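Local structure of methyltransferase (Thermus thermophilus, 3TMA) at residues 261-269 / 291-302; 187-196 / 216-225. The protein catalyses the S-adenosyl-L-methionine-dependent methylation of guanosine at position 6 of tRNA(Phe), giving N2-methylguanosine. All coordinates share one frame; numbering follows the deposited sequence.

Both interactions belong to the Rossmann-fold methyltransferase domain, and they follow one another along the chain: interaction 2 is complete before interaction 1 begins. Their centres lie 22 Å apart and their nearest atoms about 10 Å, so neither touches the other. Each holds part of the S-adenosyl-L-methionine site inferred by similarity, Thr216 in interaction 2 and Asp262 and Ala263 in interaction 1. The side chain of Ile217 is about 12 Å from that of Ala263. Asn279, another predicted cofactor residue, has its side chain about 4 Å from that of Leu187 in interaction 2 and about 9 Å from that of Phe299 in interaction 1.

Interaction 1: 261-269 / 291-302; sequences ADARHLPRF and GLFHLYWDFLRG
With chi1 at -63°, Arg264 sets CG opposite its own carbonyl carbon and sends its chain along helix 290-305, where CG meets Leu295 CD1 at 3.7 Å; a bend at chi3 (141°) then lays the guanidinium over Leu295. CB of that leucine lies 3.9 Å above the centre of the guanidinium plane, against one face. The edge of the same group is met in plane by His294 CD2, 3.5 Å from Arg264 NE, with the two planes 32° apart. No hydrogen bond joins the two segments directly. Arg264 NE and Asp298 OD2 remain 4.1 Å apart, beyond a salt bridge, so any attraction between the two charges is probably weak; Asp298 instead makes its close approach through CB, against the CB and carbonyl oxygen of Arg264.

The loop carrying these residues follows strand 257-260 of the Rossmann-fold sheet and includes Asp262 and Ala263, which probably bind S-adenosyl-L-methionine, as judged by similarity. Its turn is fixed from within: Asp262 OD1 accepts from Arg264 N at 3.0 Å in an Asx turn, the donor lying above the carboxylate plane.

A single water ties this turn to the helix, donating to the carbonyl oxygens of Ala263 and Asp298 and accepting from Leu266 N. Beside it the carbonyl oxygen of Ala263 lies in plane at the edge of the Phe299 ring and receives a CA-H...O contact, 3.5 Å from Phe299 CA. Leu266 CD1 approaches the ring obliquely, 3.7 Å from Phe299 CD1, while Phe211 packs edge-to-face with the same ring. Farther along the helix, Pro267 CD rests 4.1 Å from Gly302 CA, where the glycine lets the loop come close to the helix backbone.

Interaction 2: 187-196 / 216-225; sequences LTPVLAQALL and TIALEAASTL
Gln193 and Glu220 form the polar side of this helix pair. The Gln193 amide nitrogen NE2 donates twice: to Glu220 OE2 at 2.6 Å, through the anti lone pair of that oxygen, and to Thr224 OG1 at 3.0 Å, which lies in the amide plane. The amide and carboxylate planes are 82° apart, and the two bonds together restrict rotation of the amide. Thr224 OG1 passes its own hydrogen to Glu220 O at 2.7 Å, reaching that carbonyl from the face opposite to Thr224 N. Arg197 binds Gln193 OE1, while Arg177 and Arg71 form salt bridges to Glu220 OE1, an environment that would favour the ionised carboxylate.

Apolar contacts line the remainder of the interface. Ala192 CB points into the helix 216-225, 3.8 Å from Glu220 CB and 3.9 Å from Ile217 CG1. Leu187 CD2 also packs on Ile217 CG1, at 3.7 Å, the two side chains crossing at about a right angle. Thr216 turns CG2 to the start of the partner helix; chi1 of -58° sets this methyl opposite its backbone N, where it packs on Pro189. At the far end Leu196 is a knob in a hole formed by Glu220, Ala221, Thr224 and Leu225, its CD2 3.7 Å from Thr224 CB.

At the start of helix 189-198 Thr188 is the N-cap: its OG1 accepts from Leu191 N and also hydrogen-bonds His27.

The axes of segments 189-196 and 216-225 approach to 8.8 Å and cross at -61°. Leu196 and Ile217 reach Leu277 on strand 275-278 and Leu225 meets Val207 on strand 207-209, placing the pair against the Rossmann-fold sheet, while Leu219 packs on helix 238-250 at another flank of helix 216-225.

Interaction 1: 261-269 / 291-302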
loop_
_atom_site.group_PDB
_atom_site.type_symbol
_atom_site.label_atom_id
_atom_site.label_comp_id
_atom_site.label_asym_id
_atom_site.label_seq_id
_atom_site.Cartn_x
_atom_site.Cartn_y
_atom_site.Cartn_z
ATOM N N ALA A 261 8.463 -15.712 -20.777
ATOM C CA ALA A 261 9.888 -15.497 -20.520
ATOM C C ALA A 261 10.306 -16.204 -19.232
ATOM O O ALA A 261 9.619 -16.109 -18.201
ATOM C CB ALA A 261 10.174 -14.030 -20.405
ATOM N N ASP A 262 11.480 -16.823 -19.270
ATOM C CA ASP A 262 12.023 -17.503 -18.103
ATOM C C ASP A 262 12.953 -16.515 -17.410
ATOM O O ASP A 262 13.929 -16.074 -18.006
ATOM C CB ASP A 262 12.812 -18.740 -18.563
ATOM C CG ASP A 262 13.168 -19.676 -17.405
ATOM O OD1 ASP A 262 13.354 -19.209 -16.258
ATOM O OD2 ASP A 262 13.256 -20.896 -17.649
ATOM N N ALA A 263 12.653 -16.164 -16.160
ATOM C CA ALA A 263 13.478 -15.221 -15.401
ATOM C C ALA A 263 14.890 -15.722 -15.076
ATOM O O ALA A 263 15.746 -14.925 -14.672
ATOM C CB ALA A 263 12.765 -14.806 -14.101
ATOM N N ARG A 264 15.149 -17.012 -15.275
ATOM C CA ARG A 264 16.513 -17.542 -15.121
ATOM C C ARG A 264 17.393 -17.210 -16.333
ATOM O O ARG A 264 18.623 -17.338 -16.255
ATOM C CB ARG A 264 16.507 -19.071 -14.948
ATOM C CG ARG A 264 15.809 -19.608 -13.705
ATOM C CD ARG A 264 15.736 -21.138 -13.784
ATOM N NE ARG A 264 15.965 -21.830 -12.509
ATOM C CZ ARG A 264 14.991 -22.279 -11.702
ATOM N NH1 ARG A 264 13.715 -22.053 -12.004
ATOM N NH2 ARG A 264 15.287 -22.937 -10.573
ATOM N N HIS A 265 16.772 -16.811 -17.450
ATOM C CA HIS A 265 17.496 -16.490 -18.680
ATOM C C HIS A 265 17.006 -15.186 -19.318
ATOM O O HIS A 265 16.739 -15.136 -20.536
ATOM C CB HIS A 265 17.323 -17.624 -19.690
ATOM C CG HIS A 265 17.821 -18.944 -19.196
ATOM N ND1 HIS A 265 19.165 -19.218 -19.037
ATOM C CD2 HIS A 265 17.155 -20.056 -18.795
ATOM C CE1 HIS A 265 19.300 -20.441 -18.553
ATOM N NE2 HIS A 265 18.097 -20.968 -18.393
ATOM N N LEU A 266 16.887 -14.141 -18.502
ATOM C CA LEU A 266 16.346 -12.840 -18.948
ATOM C C LEU A 266 16.927 -12.263 -20.235
ATOM O O LEU A 266 16.183 -11.718 -21.070
ATOM C CB LEU A 266 16.442 -11.794 -17.833
ATOM C CG LEU A 266 15.532 -12.040 -16.627
ATOM C CD1 LEU A 266 15.872 -11.038 -15.557
ATOM C CD2 LEU A 266 14.069 -11.980 -17.056
ATOM N N PRO A 267 18.261 -12.392 -20.430
ATOM C CA PRO A 267 18.780 -11.854 -21.695
ATOM C C PRO A 267 18.342 -12.595 -22.981
ATOM O O PRO A 267 18.494 -12.030 -24.053
ATOM C CB PRO A 267 20.299 -11.883 -21.506
ATOM C CG PRO A 267 20.507 -12.042 -19.976
ATOM C CD PRO A 267 19.341 -12.882 -19.553
ATOM N N ARG A 268 17.718 -13.774 -22.887
ATOM C CA ARG A 268 17.153 -14.450 -24.067
ATOM C C ARG A 268 15.903 -13.687 -24.559
ATOM O O ARG A 268 15.426 -13.899 -25.681
ATOM C CB ARG A 268 16.757 -15.902 -23.737
ATOM C CG ARG A 268 17.919 -16.891 -23.518
ATOM C CD ARG A 268 17.439 -18.334 -23.271
ATOM N NE ARG A 268 18.487 -19.192 -22.724
ATOM C CZ ARG A 268 18.342 -20.485 -22.426
ATOM N NH1 ARG A 268 17.188 -21.110 -22.634
ATOM N NH2 ARG A 268 19.369 -21.173 -21.957
ATOM N N PHE A 269 15.363 -12.814 -23.716
ATOM C CA PHE A 269 14.010 -12.252 -23.920
ATOM C C PHE A 269 13.909 -10.726 -23.883
ATOM O O PHE A 269 13.023 -10.146 -24.523
ATOM C CB PHE A 269 13.057 -12.816 -22.856
ATOM C CG PHE A 269 12.949 -14.310 -22.887
ATOM C CD1 PHE A 269 12.187 -14.942 -23.876
ATOM C CD2 PHE A 269 13.664 -15.092 -21.989
ATOM C CE1 PHE A 269 12.108 -16.344 -23.937
ATOM C CE2 PHE A 269 13.592 -16.504 -22.045
ATOM C CZ PHE A 269 12.819 -17.120 -23.012
ATOM N N GLY A 291 16.598 -25.257 -5.133
ATOM C CA GLY A 291 15.963 -24.817 -6.373
ATOM C C GLY A 291 15.738 -23.317 -6.327
ATOM O O GLY A 291 15.951 -22.616 -7.316
ATOM N N LEU A 292 15.304 -22.826 -5.171
ATOM C CA LEU A 292 15.147 -21.403 -4.979
ATOM C C LEU A 292 16.472 -20.643 -5.076
ATOM O O LEU A 292 16.538 -19.603 -5.719
ATOM C CB LEU A 292 14.447 -21.099 -3.662
ATOM C CG LEU A 292 13.898 -19.686 -3.537
ATOM C CD1 LEU A 292 12.882 -19.355 -4.663
ATOM C CD2 LEU A 292 13.263 -19.559 -2.174
ATOM N N PHE A 293 17.526 -21.176 -4.479
ATOM C CA PHE A 293 18.831 -20.533 -4.546
ATOM C C PHE A 293 19.305 -20.417 -5.988
ATOM O O PHE A 293 19.913 -19.408 -6.364
ATOM C CB PHE A 293 19.881 -21.297 -3.718
ATOM C CG PHE A 293 21.282 -20.722 -3.848
ATOM C CD1 PHE A 293 21.610 -19.507 -3.239
ATOM C CD2 PHE A 293 22.251 -21.372 -4.587
ATOM C CE1 PHE A 293 22.887 -18.968 -3.346
ATOM C CE2 PHE A 293 23.541 -20.844 -4.695
ATOM C CZ PHE A 293 23.852 -19.632 -4.093
ATOM N N HIS A 294 19.038 -21.468 -6.767
ATOM C CA HIS A 294 19.430 -21.492 -8.173
ATOM C C HIS A 294 18.612 -20.516 -9.008
ATOM O O HIS A 294 19.129 -19.944 -9.969
ATOM C CB HIS A 294 19.353 -22.903 -8.775
ATOM C CG HIS A 294 19.817 -22.976 -10.202
ATOM N ND1 HIS A 294 21.149 -23.060 -10.550
ATOM C CD2 HIS A 294 19.125 -22.948 -11.368
ATOM C CE1 HIS A 294 21.256 -23.121 -11.866
ATOM N NE2 HIS A 294 20.042 -23.039 -12.387
ATOM N N LEU A 295 17.354 -20.307 -8.657
ATOM C CA LEU A 295 16.570 -19.278 -9.365
ATOM C C LEU A 295 17.116 -17.898 -9.050
ATOM O O LEU A 295 17.276 -17.077 -9.964
ATOM C CB LEU A 295 15.075 -19.362 -9.034
ATOM C CG LEU A 295 14.126 -18.187 -9.395
ATOM C CD1 LEU A 295 14.056 -17.920 -10.884
ATOM C CD2 LEU A 295 12.762 -18.548 -8.879
ATOM N N TYR A 296 17.417 -17.639 -7.768
ATOM C CA TYR A 296 17.975 -16.329 -7.386
ATOM C C TYR A 296 19.310 -16.109 -8.104
ATOM O O TYR A 296 19.606 -15.011 -8.573
ATOM C CB TYR A 296 18.256 -16.266 -5.888
ATOM C CG TYR A 296 17.061 -15.959 -5.006
ATOM C CD1 TYR A 296 15.815 -15.682 -5.547
ATOM C CD2 TYR A 296 17.186 -15.999 -3.613
ATOM C CE1 TYR A 296 14.731 -15.348 -4.719
ATOM C CE2 TYR A 296 16.108 -15.699 -2.777
ATOM C CZ TYR A 296 14.880 -15.369 -3.345
ATOM O OH TYR A 296 13.805 -15.092 -2.516
ATOM N N TRP A 297 20.146 -17.134 -8.080
ATOM C CA TRP A 297 21.475 -17.062 -8.693
ATOM C C TRP A 297 21.419 -16.630 -10.180
ATOM O O TRP A 297 22.083 -15.657 -10.609
ATOM C CB TRP A 297 22.105 -18.461 -8.602
ATOM C CG TRP A 297 23.431 -18.510 -9.227
ATOM C CD1 TRP A 297 23.730 -18.724 -10.556
ATOM C CD2 TRP A 297 24.660 -18.289 -8.570
ATOM N NE1 TRP A 297 25.074 -18.634 -10.751
ATOM C CE2 TRP A 297 25.673 -18.395 -9.540
ATOM C CE3 TRP A 297 25.011 -18.046 -7.240
ATOM C CZ2 TRP A 297 27.011 -18.261 -9.223
ATOM C CZ3 TRP A 297 26.342 -17.923 -6.927
ATOM C CH2 TRP A 297 27.322 -18.014 -7.913
ATOM N N ASP A 298 20.615 -17.355 -10.959
ATOM C CA ASP A 298 20.451 -17.073 -12.381
ATOM C C ASP A 298 19.713 -15.750 -12.640
ATOM O O ASP A 298 20.063 -15.007 -13.561
ATOM C CB ASP A 298 19.657 -18.191 -13.057
ATOM C CG ASP A 298 20.410 -19.527 -13.108
ATOM O OD1 ASP A 298 21.643 -19.578 -12.852
ATOM O OD2 ASP A 298 19.734 -20.541 -13.422
ATOM N N PHE A 299 18.667 -15.483 -11.865
ATOM C CA PHE A 299 17.943 -14.254 -12.051
ATOM C C PHE A 299 18.841 -13.043 -11.770
ATOM O O PHE A 299 18.824 -12.075 -12.520
ATOM C CB PHE A 299 16.679 -14.181 -11.170
ATOM C CG PHE A 299 16.180 -12.762 -10.970
ATOM C CD1 PHE A 299 15.609 -12.071 -12.021
ATOM C CD2 PHE A 299 16.296 -12.143 -9.739
ATOM C CE1 PHE A 299 15.185 -10.763 -11.875
ATOM C CE2 PHE A 299 15.879 -10.836 -9.558
ATOM C CZ PHE A 299 15.357 -10.124 -10.638
ATOM N N LEU A 300 19.589 -13.056 -10.668
ATOM C CA LEU A 300 20.357 -11.838 -10.338
ATOM C C LEU A 300 21.459 -11.600 -11.362
ATOM O O LEU A 300 21.836 -10.469 -11.616
ATOM C CB LEU A 300 20.965 -11.910 -8.945
ATOM C CG LEU A 300 19.908 -11.843 -7.839
ATOM C CD1 LEU A 300 20.494 -12.349 -6.513
ATOM C CD2 LEU A 300 19.307 -10.416 -7.731
ATOM N N ARG A 301 22.036 -12.673 -11.890
ATOM C CA ARG A 301 23.058 -12.497 -12.915
ATOM C C ARG A 301 22.499 -11.972 -14.235
ATOM O O ARG A 301 23.127 -11.136 -14.894
ATOM C CB ARG A 301 23.933 -13.756 -13.073
ATOM C CG ARG A 301 24.996 -13.804 -11.946
ATOM C CD ARG A 301 25.446 -15.228 -11.600
ATOM N NE ARG A 301 26.273 -15.151 -10.399
ATOM C CZ ARG A 301 25.785 -14.975 -9.170
ATOM N NH1 ARG A 301 24.454 -14.882 -8.968
ATOM N NH2 ARG A 301 26.627 -14.835 -8.163
ATOM N N GLY A 302 21.325 -12.461 -14.619
ATOM C CA GLY A 302 20.634 -11.915 -15.788
ATOM C C GLY A 302 20.296 -10.443 -15.558
ATOM O O GLY A 302 20.394 -9.609 -16.490
HETATM O O HOH W 1 18.127 -14.175 -15.862
#

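Interaction 2: 187-196 / 216-225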
loop_
_atom_site.group_PDB
_atom_site.type_symbol
_atom_site.label_atom_id
_atom_site.label_comp_id
_atom_site.label_asym_id
_atom_site.label_seq_id
_atom_site.Cartn_x
_atom_site.Cartn_y
_atom_site.Cartn_z
ATOM N N LEU A 187 0.284 -9.532 -3.423
ATOM C CA LEU A 187 1.024 -8.337 -3.856
ATOM C C LEU A 187 0.151 -7.162 -4.324
ATOM O O LEU A 187 -0.346 -7.170 -5.447
ATOM C CB LEU A 187 2.029 -8.670 -4.938
ATOM C CG LEU A 187 2.728 -7.355 -5.292
ATOM C CD1 LEU A 187 3.851 -7.111 -4.337
ATOM C CD2 LEU A 187 3.229 -7.366 -6.686
ATOM N N THR A 188 0.065 -6.120 -3.514
ATOM C CA THR A 188 -0.909 -5.058 -3.783
ATOM C C THR A 188 -0.306 -4.058 -4.764
ATOM O O THR A 188 0.930 -3.916 -4.827
ATOM C CB THR A 188 -1.283 -4.324 -2.481
ATOM O OG1 THR A 188 -0.109 -3.683 -1.962
ATOM C CG2 THR A 188 -1.733 -5.326 -1.434
ATOM N N PRO A 189 -1.165 -3.252 -5.417
ATOM C CA PRO A 189 -0.610 -2.108 -6.159
ATOM C C PRO A 189 0.176 -1.122 -5.261
ATOM O O PRO A 189 1.085 -0.443 -5.750
ATOM C CB PRO A 189 -1.867 -1.431 -6.758
ATOM C CG PRO A 189 -2.829 -2.550 -6.928
ATOM C CD PRO A 189 -2.584 -3.503 -5.765
ATOM N N VAL A 190 -0.156 -1.042 -3.969
ATOM C CA VAL A 190 0.602 -0.155 -3.060
ATOM C C VAL A 190 2.088 -0.606 -2.914
ATOM O O VAL A 190 3.006 0.201 -2.972
ATOM C CB VAL A 190 -0.081 -0.063 -1.688
ATOM C CG1 VAL A 190 0.854 0.626 -0.673
ATOM C CG2 VAL A 190 -1.430 0.737 -1.827
ATOM N N LEU A 191 2.296 -1.900 -2.727
ATOM C CA LEU A 191 3.631 -2.462 -2.695
ATOM C C LEU A 191 4.380 -2.311 -4.014
ATOM O O LEU A 191 5.575 -1.948 -4.024
ATOM C CB LEU A 191 3.577 -3.935 -2.317
ATOM C CG LEU A 191 4.129 -4.097 -0.906
ATOM C CD1 LEU A 191 3.924 -5.536 -0.441
ATOM C CD2 LEU A 191 5.615 -3.710 -0.956
ATOM N N ALA A 192 3.681 -2.504 -5.123
ATOM C CA ALA A 192 4.259 -2.232 -6.437
ATOM C C ALA A 192 4.718 -0.771 -6.607
ATOM O O ALA A 192 5.816 -0.500 -7.129
ATOM C CB ALA A 192 3.237 -2.610 -7.540
ATOM N N GLN A 193 3.873 0.171 -6.210
ATOM C CA GLN A 193 4.228 1.633 -6.247
ATOM C C GLN A 193 5.457 1.930 -5.359
ATOM O O GLN A 193 6.356 2.718 -5.727
ATOM C CB GLN A 193 3.020 2.473 -5.760
ATOM C CG GLN A 193 3.291 3.999 -5.621
ATOM C CD GLN A 193 3.496 4.672 -6.972
ATOM O OE1 GLN A 193 4.232 5.642 -7.059
ATOM N NE2 GLN A 193 2.875 4.138 -8.029
ATOM N N ALA A 194 5.521 1.263 -4.193
ATOM C CA ALA A 194 6.695 1.409 -3.315
ATOM C C ALA A 194 7.986 0.891 -3.970
ATOM O O ALA A 194 9.045 1.539 -3.853
ATOM C CB ALA A 194 6.455 0.671 -1.976
ATOM N N LEU A 195 7.930 -0.259 -4.664
ATOM C CA LEU A 195 9.146 -0.726 -5.378
ATOM C C LEU A 195 9.607 0.302 -6.418
ATOM O O LEU A 195 10.823 0.559 -6.591
ATOM C CB LEU A 195 8.910 -2.077 -6.095
ATOM C CG LEU A 195 8.638 -3.265 -5.169
ATOM C CD1 LEU A 195 8.332 -4.541 -5.997
ATOM C CD2 LEU A 195 9.861 -3.479 -4.242
ATOM N N LEU A 196 8.640 0.824 -7.167
ATOM C CA LEU A 196 8.874 1.878 -8.150
ATOM C C LEU A 196 9.640 3.075 -7.550
ATOM O O LEU A 196 10.645 3.532 -8.085
ATOM C CB LEU A 196 7.512 2.338 -8.640
ATOM C CG LEU A 196 7.304 2.983 -9.985
ATOM C CD1 LEU A 196 7.910 2.149 -11.111
ATOM C CD2 LEU A 196 5.802 3.130 -10.153
ATOM N N THR A 216 0.437 -6.991 -12.025
ATOM C CA THR A 216 0.299 -5.846 -11.094
ATOM C C THR A 216 1.431 -4.827 -11.098
ATOM O O THR A 216 1.174 -3.601 -11.200
ATOM C CB THR A 216 0.060 -6.301 -9.653
ATOM O OG1 THR A 216 -1.119 -7.120 -9.609
ATOM C CG2 THR A 216 -0.131 -5.076 -8.729
ATOM N N ILE A 217 2.679 -5.309 -11.058
ATOM C CA ILE A 217 3.823 -4.390 -11.052
ATOM C C ILE A 217 3.962 -3.621 -12.384
ATOM O O ILE A 217 4.156 -2.391 -12.374
ATOM C CB ILE A 217 5.130 -5.116 -10.736
ATOM C CG1 ILE A 217 5.160 -5.509 -9.258
ATOM C CG2 ILE A 217 6.317 -4.212 -10.990
ATOM C CD1 ILE A 217 6.252 -6.586 -8.952
ATOM N N ALA A 218 3.793 -4.327 -13.511
ATOM C CA ALA A 218 3.834 -3.671 -14.829
ATOM C C ALA A 218 2.753 -2.595 -14.995
ATOM O O ALA A 218 3.023 -1.526 -15.562
ATOM C CB ALA A 218 3.728 -4.722 -15.999
ATOM N N LEU A 219 1.533 -2.882 -14.528
ATOM C CA LEU A 219 0.432 -1.955 -14.703
ATOM C C LEU A 219 0.683 -0.750 -13.816
ATOM O O LEU A 219 0.396 0.374 -14.231
ATOM C CB LEU A 219 -0.916 -2.635 -14.300
ATOM C CG LEU A 219 -1.295 -3.880 -15.139
ATOM C CD1 LEU A 219 -2.417 -4.708 -14.464
ATOM C CD2 LEU A 219 -1.735 -3.456 -16.534
ATOM N N GLU A 220 1.104 -0.975 -12.552
ATOM C CA GLU A 220 1.429 0.151 -11.662
ATOM C C GLU A 220 2.506 1.073 -12.255
ATOM O O GLU A 220 2.378 2.340 -12.245
ATOM C CB GLU A 220 1.815 -0.327 -10.261
ATOM C CG GLU A 220 2.010 0.838 -9.242
ATOM C CD GLU A 220 0.681 1.567 -8.832
ATOM O OE1 GLU A 220 -0.431 1.093 -9.147
ATOM O OE2 GLU A 220 0.764 2.635 -8.204
ATOM N N ALA A 221 3.556 0.454 -12.789
ATOM C CA ALA A 221 4.630 1.197 -13.428
ATOM C C ALA A 221 4.106 2.010 -14.649
ATOM O O ALA A 221 4.425 3.195 -14.811
ATOM C CB ALA A 221 5.727 0.213 -13.891
ATOM N N ALA A 222 3.376 1.345 -15.547
ATOM C CA ALA A 222 2.863 2.022 -16.770
ATOM C C ALA A 222 1.931 3.164 -16.411
ATOM O O ALA A 222 2.065 4.275 -16.942
ATOM C CB ALA A 222 2.150 1.035 -17.704
ATOM N N SER A 223 1.056 2.925 -15.435
ATOM C CA SER A 223 0.066 3.915 -15.031
ATOM C C SER A 223 0.758 5.130 -14.405
ATOM O O SER A 223 0.325 6.256 -14.589
ATOM C CB SER A 223 -0.925 3.280 -14.049
ATOM O OG SER A 223 -1.681 4.260 -13.353
ATOM N N THR A 224 1.854 4.895 -13.682
ATOM C CA THR A 224 2.591 5.974 -12.997
ATOM C C THR A 224 3.552 6.742 -13.921
ATOM O O THR A 224 3.649 7.962 -13.840
ATOM C CB THR A 224 3.452 5.393 -11.842
ATOM O OG1 THR A 224 2.585 4.709 -10.925
ATOM C CG2 THR A 224 4.205 6.541 -11.109
ATOM N N LEU A 225 4.298 6.023 -14.748
ATOM C CA LEU A 225 5.374 6.628 -15.556
ATOM C C LEU A 225 4.870 7.188 -16.903
ATOM O O LEU A 225 5.506 8.093 -17.504
ATOM C CB LEU A 225 6.468 5.575 -15.821
ATOM C CG LEU A 225 7.145 5.031 -14.563
ATOM C CD1 LEU A 225 8.137 3.870 -14.914
ATOM C CD2 LEU A 225 7.883 6.214 -13.879
#